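Local structure of extracellular ligand-binding receptor (Rhodopseudomonas palustris, 4F06) at residues 198-203 and 225-230; 248-253 and 342-347. The protein binds p-hydroxybenzoic acid as the solute-binding protein of an ABC transporter, and probably serves the uptake of lignin-derived benzoate derivatives. All coordinates share one frame; numbering follows the deposited sequence.

Contact 1: residues 198-203 and 225-230. With PHB (p-hydroxybenzoic acid), chain B.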
ATOM      1  N   ILE A 198      -6.990   9.027  18.194  1.00  8.62           N
ATOM      2  CA  ILE A 198      -6.120   7.859  17.970  1.00  8.14           C
ATOM      3  C   ILE A 198      -5.505   7.998  16.597  1.00  8.37           C
ATOM      4  O   ILE A 198      -6.194   8.425  15.655  1.00  9.13           O
ATOM      5  CB  ILE A 198      -7.001   6.589  17.963  1.00  9.39           C
ATOM      6  CG1 ILE A 198      -7.599   6.334  19.351  1.00 10.01           C
ATOM      7  CG2 ILE A 198      -6.206   5.368  17.522  1.00  9.88           C
ATOM      8  CD1 ILE A 198      -8.791   5.392  19.288  1.00 12.28           C
ATOM      9  N   PHE A 199      -4.225   7.645  16.493  1.00  7.71           N
ATOM     10  CA  PHE A 199      -3.621   7.399  15.184  1.00  7.12           C
ATOM     11  C   PHE A 199      -3.281   5.921  15.104  1.00  6.71           C
ATOM     12  O   PHE A 199      -2.642   5.396  16.019  1.00  7.94           O
ATOM     13  CB  PHE A 199      -2.341   8.219  14.956  1.00  7.23           C
ATOM     14  CG  PHE A 199      -1.626   7.777  13.714  1.00  7.72           C
ATOM     15  CD1 PHE A 199      -2.175   8.047  12.444  1.00 10.07           C
ATOM     16  CD2 PHE A 199      -0.453   7.045  13.807  1.00  8.94           C
ATOM     17  CE1 PHE A 199      -1.556   7.589  11.284  1.00  8.89           C
ATOM     18  CE2 PHE A 199       0.176   6.591  12.652  1.00  9.77           C
ATOM     19  CZ  PHE A 199      -0.359   6.873  11.397  1.00  8.87           C
ATOM     20  N   THR A 200      -3.705   5.251  14.032  1.00  6.94           N
ATOM     21  CA  THR A 200      -3.462   3.826  13.902  1.00  7.31           C
ATOM     22  C   THR A 200      -3.059   3.388  12.515  1.00  6.87           C
ATOM     23  O   THR A 200      -3.449   3.959  11.484  1.00  7.44           O
ATOM     24  CB  THR A 200      -4.709   3.031  14.398  1.00  8.45           C
ATOM     25  OG1 THR A 200      -4.401   1.636  14.527  1.00  9.67           O
ATOM     26  CG2 THR A 200      -5.834   3.168  13.424  1.00 10.10           C
ATOM     27  N   PHE A 201      -2.253   2.329  12.514  1.00  6.75           N
ATOM     28  CA  PHE A 201      -1.999   1.503  11.351  1.00  6.26           C
ATOM     29  C   PHE A 201      -2.018   0.029  11.773  1.00  6.10           C
ATOM     30  O   PHE A 201      -1.389  -0.317  12.796  1.00  7.07           O
ATOM     31  CB  PHE A 201      -0.591   1.752  10.757  1.00  7.06           C
ATOM     32  CG  PHE A 201      -0.140   0.621   9.854  1.00  6.62           C
ATOM     33  CD1 PHE A 201      -0.632   0.463   8.544  1.00  7.33           C
ATOM     34  CD2 PHE A 201       0.751  -0.351  10.353  1.00  7.53           C
ATOM     35  CE1 PHE A 201      -0.283  -0.607   7.759  1.00  7.17           C
ATOM     36  CE2 PHE A 201       1.110  -1.433   9.553  1.00  8.43           C
ATOM     37  CZ  PHE A 201       0.603  -1.573   8.264  1.00  7.40           C
ATOM     38  N   LEU A 202      -2.713  -0.797  10.988  1.00  6.21           N
ATOM     39  CA  LEU A 202      -2.543  -2.248  11.004  1.00  6.66           C
ATOM     40  C   LEU A 202      -2.590  -2.631   9.523  1.00  6.79           C
ATOM     41  O   LEU A 202      -3.178  -1.918   8.711  1.00  6.74           O
ATOM     42  CB  LEU A 202      -3.669  -2.965  11.768  1.00  7.48           C
ATOM     43  CG  LEU A 202      -4.050  -2.415  13.151  1.00  7.01           C
ATOM     44  CD1 LEU A 202      -5.097  -1.316  13.056  1.00  8.28           C
ATOM     45  CD2 LEU A 202      -4.575  -3.547  14.003  1.00  8.74           C
ATOM     46  N   PRO A 203      -2.037  -3.782   9.121  1.00  6.34           N
ATOM     47  CA  PRO A 203      -2.098  -4.181   7.699  1.00  6.32           C
ATOM     48  C   PRO A 203      -3.556  -4.426   7.319  1.00  6.23           C
ATOM     49  O   PRO A 203      -4.354  -5.026   8.085  1.00  7.29           O
ATOM     50  CB  PRO A 203      -1.293  -5.494   7.660  1.00  7.56           C
ATOM     51  CG  PRO A 203      -1.323  -5.993   9.089  1.00  7.56           C
ATOM     52  CD  PRO A 203      -1.298  -4.740   9.960  1.00  7.08           C
ATOM     53  N   VAL A 225     -13.580  10.474  20.791  1.00 12.39           N
ATOM     54  CA  VAL A 225     -12.172  10.178  20.508  1.00 12.09           C
ATOM     55  C   VAL A 225     -12.111   9.915  19.011  1.00 11.91           C
ATOM     56  O   VAL A 225     -12.607   8.896  18.537  1.00 14.20           O
ATOM     57  CB  VAL A 225     -11.680   8.931  21.275  1.00 11.88           C
ATOM     58  CG1 VAL A 225     -10.187   8.683  20.973  1.00 12.82           C
ATOM     59  CG2 VAL A 225     -11.876   9.091  22.776  1.00 15.04           C
ATOM     60  N   LYS A 226     -11.553  10.866  18.263  1.00 12.38           N
ATOM     61  CA  LYS A 226     -11.546  10.811  16.801  1.00 13.06           C
ATOM     62  C   LYS A 226     -10.519   9.766  16.339  1.00 10.72           C
ATOM     63  O   LYS A 226      -9.558   9.462  17.044  1.00 13.77           O
ATOM     64  CB  LYS A 226     -11.221  12.175  16.189  1.00 15.86           C
ATOM     65  CG  LYS A 226     -12.209  13.241  16.586  1.00 21.70           C
ATOM     66  CD  LYS A 226     -11.778  14.579  16.020  1.00 27.16           C
ATOM     67  CE  LYS A 226     -12.813  15.669  16.308  1.00 31.59           C
ATOM     68  NZ  LYS A 226     -12.583  16.863  15.458  1.00 46.33           N
ATOM     69  N   LEU A 227     -10.765   9.178  15.169  1.00 11.12           N
ATOM     70  CA  LEU A 227      -9.813   8.243  14.594  1.00  9.63           C
ATOM     71  C   LEU A 227      -9.178   8.819  13.351  1.00 10.30           C
ATOM     72  O   LEU A 227      -9.887   9.192  12.376  1.00 12.82           O
ATOM     73  CB  LEU A 227     -10.512   6.940  14.255  1.00 11.34           C
ATOM     74  CG  LEU A 227      -9.631   5.820  13.675  1.00 11.73           C
ATOM     75  CD1 LEU A 227      -8.557   5.450  14.666  1.00 13.08           C
ATOM     76  CD2 LEU A 227     -10.437   4.559  13.340  1.00 14.10           C
HETATM   77  N   MSE A 228      -7.840   8.881  13.380  1.00  9.21           N
HETATM   78  CA  MSE A 228      -7.029   9.186  12.191  1.00 10.76           C
HETATM   79  C   MSE A 228      -6.252   7.900  11.890  1.00  9.74           C
HETATM   80  O   MSE A 228      -5.668   7.254  12.784  1.00 12.13           O
HETATM   81  CB  MSE A 228      -6.049  10.331  12.463  1.00 12.05           C
HETATM   82  CG  MSE A 228      -5.049  10.643  11.313  1.00 12.92           C
HETATM   83 SE   MSE A 228      -5.937  11.224   9.660  0.75 14.91          SE
HETATM   84  CE  MSE A 228      -6.459  12.766  10.335  1.00 14.24           C
ATOM     85  N   SER A 229      -6.267   7.512  10.644  1.00  9.74           N
ATOM     86  CA  SER A 229      -5.564   6.309  10.256  1.00  8.51           C
ATOM     87  C   SER A 229      -4.859   6.549   8.950  1.00  7.44           C
ATOM     88  O   SER A 229      -5.152   7.517   8.252  1.00  8.34           O
ATOM     89  CB  SER A 229      -6.534   5.136  10.129  1.00  9.97           C
ATOM     90  OG  SER A 229      -7.456   5.324   9.087  1.00 13.39           O
ATOM     91  N   THR A 230      -3.947   5.656   8.559  1.00  8.20           N
ATOM     92  CA  THR A 230      -3.602   5.567   7.156  1.00  7.81           C
ATOM     93  C   THR A 230      -4.752   4.784   6.491  1.00  7.19           C
ATOM     94  O   THR A 230      -5.561   4.068   7.125  1.00  8.15           O
ATOM     95  CB  THR A 230      -2.249   4.925   6.946  1.00  8.37           C
ATOM     96  OG1 THR A 230      -2.264   3.609   7.530  1.00  9.21           O
ATOM     97  CG2 THR A 230      -1.134   5.753   7.569  1.00 10.33           C
TER
HETATM   98  C1' PHB B 401       3.483  -4.177   4.957  1.00  5.03           C
HETATM   99  O1' PHB B 401       4.400  -3.439   4.572  1.00  5.40           O
HETATM  100  O2' PHB B 401       3.696  -5.281   5.565  1.00  5.57           O
HETATM  101  C1  PHB B 401       2.076  -3.712   4.747  1.00  5.47           C
HETATM  102  C2  PHB B 401       1.795  -2.337   4.628  1.00  5.23           C
HETATM  103  C3  PHB B 401       0.499  -1.903   4.486  1.00  5.87           C
HETATM  104  C4  PHB B 401      -0.545  -2.805   4.495  1.00  5.78           C
HETATM  105  C5  PHB B 401      -0.290  -4.155   4.619  1.00  6.07           C
HETATM  106  C6  PHB B 401       1.010  -4.625   4.760  1.00  6.13           C
HETATM  107  O4  PHB B 401      -1.835  -2.425   4.409  1.00  6.32           O
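The carbonyl oxygen of M228, a selenomethionine, is gripped from F199 and T200 at once: T200 N donates to M228 O over 3.1 Å, a bent bond of 147° at the hydrogen, and F199 CA sends a C-H to the same oxygen from 3.2 Å. Toward the N-terminal ends the bonding is straighter, with I198 N to K226 O and M228 N to I198 O both at 2.8 Å. At the other end the link from T230 N to T200 O has stretched to 3.4 Å and is weak. This is the parallel strand pairing of a beta-alpha-beta unit, its two strands joined through helix 206-217. That helix covers the face carrying T200 and L227, where L227 CD1 lies between I198 CG2, 3.7 Å away, and T200 CG2. T200 OG1 is hydrogen-bonded to A145 O on strand 141-147, on the far side of 197-201. On the other face helix 123-136 packs against F199, M228 and T230. The F199 ring, with CG anti to the backbone N (chi1 170°), leans over the second strand: CD1 meets M228 CG, T230 CG2 sits at the ring edge 4.1 Å from CZ, and F159 stacks on the ring. Cutting F199 back to an alanine would probably open a gap beneath helix 123-136, take away the ring that F159 stacks on and remove one neighbour of the T230 methyl. At the strand end F201 turns its ring edge to the ligand, CE1 lying 3.6 Å from PHB C3, while P203 CB packs against PHB C5. T230 OG1, beside the F201 ring edge, bonds to D232, itself a ligand-binding residue.

Contact 2: residues 248-253 and 342-347; sequences GILSTY and LREVEK
Polar side-chain contacts centre on S251 OG, which takes two N-H groups from R343: NE at 2.8 Å from OG and NH2 at 3.0 Å from it. Both bonds are bent, near 145° and 141° at the hydrogen, because one oxygen serves the two donors along the side of the guanidinium, almost in its plane. R343 gets there by folding back, its chain bent at chi2 (94°) and chi3. A water accepts from R343 NH1 and donates to Y253 O, tying the third nitrogen to the strand end. Across one guanidinium face lies Y253 CB, 3.4 Å from R343 CZ and over the centre of the group; the tyrosine ring itself is inclined to that plane, and its OH bonds to D232 of the ligand pocket. The backbones pair as antiparallel strands: S251 and R343 form a hydrogen-bonded pair, with R343 N to S251 O at 2.8 Å, and L250-E344 and T252-L342 are non-hydrogen-bonded pairs to either side. Here the long strand 336-348 adds an antiparallel neighbour to the parallel strands of this lobe of the type I periplasmic binding protein fold. At the outer end V345 N donates to I249 O, and G248 N returns a bond to V345 O; the backbone of G248 bends in a way that calls for glycine, and E344 OE2 approaches its CA. Carbon packing completes the join. L250 CD2 touches E344 CB at 3.9 Å, L342 CD1 meets T252 CG2 at 4.2 Å, and V345 CG2 rests 4.0 Å from I249 CB. Helix 123-136 covers T252 and L342, and T252 OG1 is hydrogen-bonded to N126 O on it.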
ATOM      1  N   GLY A 248     -17.447   9.166   8.977  1.00  9.80           N
ATOM      2  CA  GLY A 248     -16.656  10.167   9.641  1.00  9.81           C
ATOM      3  C   GLY A 248     -15.237   9.784   9.951  1.00 10.78           C
ATOM      4  O   GLY A 248     -14.432  10.662  10.270  1.00 13.63           O
ATOM      5  N   ILE A 249     -14.871   8.505   9.808  1.00  9.97           N
ATOM      6  CA  ILE A 249     -13.481   8.126  10.106  1.00  8.79           C
ATOM      7  C   ILE A 249     -12.570   8.808   9.057  1.00  8.59           C
ATOM      8  O   ILE A 249     -12.831   8.742   7.846  1.00  8.42           O
ATOM      9  CB  ILE A 249     -13.295   6.597  10.060  1.00  8.72           C
ATOM     10  CG1 ILE A 249     -14.017   5.974  11.284  1.00  9.73           C
ATOM     11  CG2 ILE A 249     -11.795   6.217  10.026  1.00  9.38           C
ATOM     12  CD1 ILE A 249     -14.158   4.450  11.188  1.00 11.04           C
ATOM     13  N   LEU A 250     -11.484   9.402   9.530  1.00  7.94           N
ATOM     14  CA  LEU A 250     -10.519  10.106   8.701  1.00  7.17           C
ATOM     15  C   LEU A 250      -9.324   9.201   8.382  1.00  7.33           C
ATOM     16  O   LEU A 250      -8.844   8.441   9.254  1.00  8.71           O
ATOM     17  CB  LEU A 250      -9.993  11.355   9.420  1.00  9.12           C
ATOM     18  CG  LEU A 250     -11.077  12.388   9.744  1.00 11.37           C
ATOM     19  CD1 LEU A 250     -10.526  13.479  10.650  1.00 15.84           C
ATOM     20  CD2 LEU A 250     -11.664  12.976   8.461  1.00 15.49           C
ATOM     21  N   SER A 251      -8.799   9.313   7.165  1.00  7.06           N
ATOM     22  CA  SER A 251      -7.582   8.597   6.816  1.00  6.47           C
ATOM     23  C   SER A 251      -6.794   9.364   5.797  1.00  6.17           C
ATOM     24  O   SER A 251      -7.376  10.103   4.990  1.00  7.01           O
ATOM     25  CB  SER A 251      -7.922   7.187   6.291  1.00  7.67           C
ATOM     26  OG  SER A 251      -8.690   7.243   5.095  1.00  7.49           O
ATOM     27  N   THR A 252      -5.483   9.120   5.737  1.00  6.11           N
ATOM     28  CA  THR A 252      -4.657   9.649   4.669  1.00  6.03           C
ATOM     29  C   THR A 252      -4.179   8.486   3.806  1.00  5.53           C
ATOM     30  O   THR A 252      -3.759   7.439   4.307  1.00  6.77           O
ATOM     31  CB  THR A 252      -3.487  10.489   5.198  1.00  7.09           C
ATOM     32  OG1 THR A 252      -2.816   9.714   6.198  1.00  7.82           O
ATOM     33  CG2 THR A 252      -4.001  11.816   5.766  1.00  8.00           C
ATOM     34  N   TYR A 253      -4.210   8.666   2.500  1.00  5.98           N
ATOM     35  CA  TYR A 253      -3.790   7.602   1.618  1.00  5.81           C
ATOM     36  C   TYR A 253      -3.589   8.129   0.223  1.00  4.79           C
ATOM     37  O   TYR A 253      -4.159   9.169  -0.184  1.00  5.78           O
ATOM     38  CB  TYR A 253      -4.824   6.483   1.541  1.00  6.02           C
ATOM     39  CG  TYR A 253      -4.305   5.050   1.522  1.00  5.27           C
ATOM     40  CD1 TYR A 253      -3.194   4.656   2.316  1.00  5.62           C
ATOM     41  CD2 TYR A 253      -5.000   4.033   0.835  1.00  6.38           C
ATOM     42  CE1 TYR A 253      -2.795   3.319   2.408  1.00  6.11           C
ATOM     43  CE2 TYR A 253      -4.649   2.693   0.966  1.00  6.72           C
ATOM     44  CZ  TYR A 253      -3.559   2.343   1.745  1.00  6.42           C
ATOM     45  OH  TYR A 253      -3.233   1.000   1.847  1.00  7.14           O
ATOM     46  N   LEU A 342      -6.279  13.458   2.121  1.00  6.74           N
ATOM     47  CA  LEU A 342      -7.108  13.290   3.318  1.00  7.16           C
ATOM     48  C   LEU A 342      -8.473  12.846   2.849  1.00  6.33           C
ATOM     49  O   LEU A 342      -9.055  13.502   1.965  1.00  7.44           O
ATOM     50  CB  LEU A 342      -7.208  14.607   4.103  1.00  8.23           C
ATOM     51  CG  LEU A 342      -8.227  14.527   5.271  1.00  9.10           C
ATOM     52  CD1 LEU A 342      -7.759  13.566   6.370  1.00  9.72           C
ATOM     53  CD2 LEU A 342      -8.487  15.929   5.800  1.00 11.29           C
ATOM     54  N   ARG A 343      -9.005  11.767   3.442  1.00  6.47           N
ATOM     55  CA  ARG A 343     -10.350  11.280   3.102  1.00  6.97           C
ATOM     56  C   ARG A 343     -11.162  11.150   4.370  1.00  7.07           C
ATOM     57  O   ARG A 343     -10.628  11.050   5.482  1.00  7.97           O
ATOM     58  CB  ARG A 343     -10.296   9.895   2.437  1.00  7.52           C
ATOM     59  CG  ARG A 343      -9.269   9.794   1.286  1.00  7.28           C
ATOM     60  CD  ARG A 343      -7.902   9.267   1.733  1.00  6.56           C
ATOM     61  NE  ARG A 343      -8.020   7.968   2.424  1.00  6.48           N
ATOM     62  CZ  ARG A 343      -8.228   6.802   1.804  1.00  6.10           C
ATOM     63  NH1 ARG A 343      -8.179   6.685   0.465  1.00  7.33           N
ATOM     64  NH2 ARG A 343      -8.517   5.726   2.536  1.00  7.58           N
ATOM     65  N   GLU A 344     -12.470  11.124   4.176  1.00  7.39           N
ATOM     66  CA  GLU A 344     -13.423  10.826   5.249  1.00  8.11           C
ATOM     67  C   GLU A 344     -14.379   9.753   4.746  1.00  7.34           C
ATOM     68  O   GLU A 344     -14.831   9.826   3.577  1.00  7.97           O
ATOM     69  CB  GLU A 344     -14.226  12.105   5.608  1.00 11.14           C
ATOM     70  CG  GLU A 344     -15.228  11.905   6.729  1.00 12.84           C
ATOM     71  CD  GLU A 344     -15.976  13.204   7.040  1.00 19.40           C
ATOM     72  OE1 GLU A 344     -15.463  14.268   6.715  1.00 26.95           O
ATOM     73  OE2 GLU A 344     -17.055  13.153   7.594  1.00 37.77           O
ATOM     74  N   VAL A 345     -14.740   8.793   5.591  1.00  7.29           N
ATOM     75  CA  VAL A 345     -15.759   7.811   5.163  1.00  7.87           C
ATOM     76  C   VAL A 345     -17.093   8.539   5.050  1.00  7.68           C
ATOM     77  O   VAL A 345     -17.507   9.204   6.024  1.00  9.31           O
ATOM     78  CB  VAL A 345     -15.855   6.649   6.177  1.00  7.94           C
ATOM     79  CG1 VAL A 345     -16.955   5.692   5.745  1.00  9.51           C
ATOM     80  CG2 VAL A 345     -14.499   5.885   6.284  1.00  8.41           C
ATOM     81  N   GLU A 346     -17.726   8.438   3.878  1.00  8.28           N
ATOM     82  CA  GLU A 346     -18.983   9.126   3.594  1.00  9.71           C
ATOM     83  C   GLU A 346     -19.883   8.170   2.835  1.00  9.84           C
ATOM     84  O   GLU A 346     -19.428   7.232   2.239  1.00 10.98           O
ATOM     85  CB  GLU A 346     -18.754  10.353   2.676  1.00 10.25           C
ATOM     86  CG  GLU A 346     -17.959  11.450   3.334  1.00 12.04           C
ATOM     87  CD  GLU A 346     -17.899  12.714   2.490  1.00 15.47           C
ATOM     88  OE1 GLU A 346     -18.528  12.775   1.374  1.00 19.76           O
ATOM     89  OE2 GLU A 346     -17.227  13.659   2.973  1.00 19.57           O
ATOM     90  N   LYS A 347     -21.193   8.465   2.835  1.00 11.17           N
ATOM     91  CA  LYS A 347     -22.147   7.737   2.042  1.00 12.34           C
ATOM     92  C   LYS A 347     -22.525   8.646   0.889  1.00 12.57           C
ATOM     93  O   LYS A 347     -23.031   9.754   1.104  1.00 17.50           O
ATOM     94  CB  LYS A 347     -23.353   7.315   2.856  1.00 14.83           C
ATOM     95  CG  LYS A 347     -24.254   6.353   2.047  1.00 20.64           C
ATOM     96  CD  LYS A 347     -25.714   6.284   2.470  1.00 35.85           C
ATOM     97  CE  LYS A 347     -25.930   6.180   3.954  1.00 41.75           C
ATOM     98  NZ  LYS A 347     -27.391   5.918   4.184  1.00 47.44           N
TER
HETATM   99  O   HOH W   1      -6.980   8.620  -1.406  1.00  7.45           O

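In the fold
Contact 1 and contact 2 follow one another along the chain, the first complete before the second begins, and their centres lie about 11 Å apart in one mixed sheet. Strands 226-230 and 250-253 are neighbours there, so the order runs 197-201, 226-230, 250-253, 336-348, parallel through the first three and antiparallel at the last step. S229 bridges the two contacts: its N and O probably bond to L250 O and T252 N. Helix 123-136 lies against both. Both contacts run toward the p-hydroxybenzoic acid site, contact 1 through pocket residues at its strand end and contact 2 through Y253, and they share D232 as a hydrogen-bond partner.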